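Local atomic coordinates of endo-1,3-beta-glucanase, family GH16 (Zobellia galactanivorans, PDB entry 4BOW), a protein that probably hydrolyses internal beta-1,3 linkages of glucans such as laminarin, the chain here being its family 16 glycoside hydrolase domain, which binds calcium. Residues I114-A119 against A220-L225. The protein carries 1 engineered substitution. Sequence-based numbering, arbitrary orientation.
Sequences IWTLGA and APHYLL. With GLC (alpha-D-glucopyranose), chain C; BGC (beta-D-glucopyranose), chain B.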
loop_
_atom_site.group_PDB
_atom_site.type_symbol
_atom_site.label_atom_id
_atom_site.label_comp_id
_atom_site.label_asym_id
_atom_site.label_seq_id
_atom_site.Cartn_x
_atom_site.Cartn_y
_atom_site.Cartn_z
ATOM N N ILE A 114 1.284 -0.208 -2.961
ATOM C CA ILE A 114 2.390 -0.018 -2.048
ATOM C C ILE A 114 2.319 1.478 -1.728
ATOM O O ILE A 114 2.478 2.300 -2.636
ATOM C CB ILE A 114 3.781 -0.297 -2.712
ATOM C CG1 ILE A 114 3.789 -1.750 -3.277
ATOM C CG2 ILE A 114 4.920 -0.043 -1.702
ATOM C CD1 ILE A 114 5.012 -1.988 -4.201
ATOM N N TRP A 115 2.066 1.868 -0.484
ATOM C CA TRP A 115 1.800 3.272 -0.222
ATOM C C TRP A 115 2.108 3.596 1.230
ATOM O O TRP A 115 2.500 2.728 2.008
ATOM C CB TRP A 115 0.351 3.596 -0.643
ATOM C CG TRP A 115 -0.763 2.787 -0.027
ATOM C CD1 TRP A 115 -0.964 1.418 -0.100
ATOM C CD2 TRP A 115 -1.868 3.323 0.697
ATOM N NE1 TRP A 115 -2.177 1.084 0.527
ATOM C CE2 TRP A 115 -2.717 2.210 1.031
ATOM C CE3 TRP A 115 -2.229 4.636 1.114
ATOM C CZ2 TRP A 115 -3.962 2.380 1.689
ATOM C CZ3 TRP A 115 -3.466 4.782 1.780
ATOM C CH2 TRP A 115 -4.317 3.689 2.074
ATOM N N THR A 116 1.930 4.855 1.576
ATOM C CA THR A 116 2.152 5.281 2.935
ATOM C C THR A 116 0.999 6.114 3.463
ATOM O O THR A 116 0.214 6.720 2.692
ATOM C CB THR A 116 3.406 6.186 3.074
ATOM O OG1 THR A 116 3.098 7.566 2.626
ATOM C CG2 THR A 116 4.629 5.639 2.326
ATOM N N LEU A 117 0.844 6.171 4.775
ATOM C CA LEU A 117 -0.069 7.094 5.453
ATOM C C LEU A 117 0.752 7.783 6.519
ATOM O O LEU A 117 1.596 7.164 7.202
ATOM C CB LEU A 117 -1.244 6.399 6.166
ATOM C CG LEU A 117 -2.373 6.007 5.230
ATOM C CD1 LEU A 117 -3.309 5.034 5.977
ATOM C CD2 LEU A 117 -3.077 7.321 4.744
ATOM N N GLY A 118 0.470 9.089 6.745
ATOM C CA GLY A 118 1.056 9.714 7.979
ATOM C C GLY A 118 0.641 8.888 9.212
ATOM O O GLY A 118 -0.506 8.414 9.356
ATOM N N ALA A 119 1.597 8.751 10.120
ATOM C CA ALA A 119 1.324 7.960 11.308
ATOM C C ALA A 119 0.358 8.619 12.286
ATOM O O ALA A 119 -0.024 7.954 13.239
ATOM C CB ALA A 119 2.667 7.622 12.022
ATOM N N ALA A 220 6.681 14.487 8.837
ATOM C CA ALA A 220 6.460 13.800 10.121
ATOM C C ALA A 220 6.324 12.301 9.765
ATOM O O ALA A 220 6.192 11.959 8.572
ATOM C CB ALA A 220 5.144 14.358 10.741
ATOM N N PRO A 221 6.250 11.404 10.750
ATOM C CA PRO A 221 6.420 9.983 10.418
ATOM C C PRO A 221 5.258 9.484 9.572
ATOM O O PRO A 221 4.050 9.823 9.778
ATOM C CB PRO A 221 6.381 9.307 11.781
ATOM C CG PRO A 221 7.030 10.370 12.687
ATOM C CD PRO A 221 6.373 11.681 12.206
ATOM N N HIS A 222 5.636 8.609 8.619
ATOM C CA HIS A 222 4.668 7.792 7.848
ATOM C C HIS A 222 4.908 6.317 8.105
ATOM O O HIS A 222 5.995 5.939 8.548
ATOM C CB HIS A 222 4.778 8.051 6.346
ATOM C CG HIS A 222 4.099 9.316 5.890
ATOM N ND1 HIS A 222 3.305 9.362 4.799
ATOM C CD2 HIS A 222 4.128 10.589 6.410
ATOM C CE1 HIS A 222 2.830 10.599 4.662
ATOM N NE2 HIS A 222 3.341 11.363 5.624
ATOM N N TYR A 223 3.908 5.467 7.848
ATOM C CA TYR A 223 4.142 4.017 7.814
ATOM C C TYR A 223 3.754 3.465 6.454
ATOM O O TYR A 223 3.021 4.126 5.686
ATOM C CB TYR A 223 3.421 3.292 8.946
ATOM C CG TYR A 223 1.916 3.514 8.973
ATOM C CD1 TYR A 223 1.007 2.700 8.274
ATOM C CD2 TYR A 223 1.330 4.587 9.757
ATOM C CE1 TYR A 223 -0.408 2.908 8.298
ATOM C CE2 TYR A 223 -0.073 4.798 9.825
ATOM C CZ TYR A 223 -0.870 3.953 9.107
ATOM O OH TYR A 223 -2.203 4.151 9.196
ATOM N N LEU A 224 4.248 2.280 6.131
ATOM C CA LEU A 224 4.019 1.679 4.800
ATOM C C LEU A 224 2.769 0.775 4.864
ATOM O O LEU A 224 2.570 0.111 5.893
ATOM C CB LEU A 224 5.269 0.836 4.473
ATOM C CG LEU A 224 5.358 0.260 3.062
ATOM C CD1 LEU A 224 5.609 1.373 2.053
ATOM C CD2 LEU A 224 6.479 -0.778 2.967
ATOM N N LEU A 225 2.069 0.703 3.781
ATOM C CA LEU A 225 0.949 -0.242 3.580
ATOM C C LEU A 225 1.169 -1.069 2.318
ATOM O O LEU A 225 1.696 -0.560 1.327
ATOM C CB LEU A 225 -0.393 0.537 3.441
ATOM C CG LEU A 225 -0.781 1.348 4.674
ATOM C CD1 LEU A 225 -0.263 2.818 4.565
ATOM C CD2 LEU A 225 -2.365 1.335 4.844
HETATM C C1 GLC C . -4.587 5.965 -2.597
HETATM C C2 GLC C . -5.993 6.220 -2.097
HETATM C C3 GLC C . -6.446 5.295 -0.957
HETATM C C4 GLC C . -6.208 3.893 -1.498
HETATM C C5 GLC C . -4.732 3.759 -1.624
HETATM C C6 GLC C . -4.224 2.349 -2.044
HETATM O O1 GLC C . -3.681 6.355 -1.578
HETATM O O2 GLC C . -6.032 7.581 -1.702
HETATM O O3 GLC C . -7.860 5.478 -0.623
HETATM O O4 GLC C . -6.641 2.999 -0.484
HETATM O O5 GLC C . -4.293 4.608 -2.701
HETATM O O6 GLC C . -4.814 1.976 -3.350
HETATM C C2 BGC B . -9.551 6.580 0.594
HETATM C C3 BGC B . -9.794 7.386 1.828
HETATM C C4 BGC B . -9.148 6.736 3.074
HETATM C C5 BGC B . -7.620 6.623 2.811
HETATM C C6 BGC B . -6.875 5.889 3.921
HETATM C C1 BGC B . -8.057 6.383 0.493
HETATM O O2 BGC B . -10.010 7.236 -0.548
HETATM O O3 BGC B . -11.239 7.308 2.084
HETATM O O4 BGC B . -9.244 7.591 4.234
HETATM O O5 BGC B . -7.518 5.752 1.654
HETATM O O6 BGC B . -7.420 4.539 4.118
#
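Trp115 and Leu225 pair on neighbouring antiparallel strands of the beta-sandwich (jelly-roll) fold of family 16 glycoside hydrolases, and their side chains lie on the face that lines the sugar-binding cleft. Residues 114-118 run beside 222-225, gripped by reciprocal backbone bonds between Trp115 and Leu225 and again between Leu117 and Tyr223.

The Trp115 indole is sandwiched. On one face, Leu225 CB sits 3.7 Å from the centroid of the five-membered ring in a CH-pi contact; on the opposite face lies the glucose GLC, with its C6 3.4 Å from Trp115 CE2. With chi1 at 56°, CG stands between the backbone N and carbonyl carbon, which leans the indole toward Leu225 as it rises from the sheet. The bond from NE1 to Asn227 OD1 helps fix the ring's rotation. Further along this face, Leu117 puts its CB over the Tyr223 ring, whose OH is tied to Ser121, while Leu117 CD2 comes within 4.1 Å of C6 of the neighbouring glucose BGC.

The other face of the sheet is buried too. There Leu224 CD1 meets Ile114 CG2, and both side chains pack onto strand 244-255.

Packing is looser at the 220-221 end, where Pro221 is partly exposed and its CB only skims Ala119 CB at 4.1 Å. Beyond the last bridge, Gly118 with His222, a nearly straight bond from Ala119 N to Pro221 O (176°) still ties the chains. Next to it Gly118 CA sits over the face of the His222 imidazole in a CH-pi contact, 3.6 Å from the ring centroid, and at that ring's edge His222 ND1 shares a 2.8 Å hydrogen bond with Thr116 OG1.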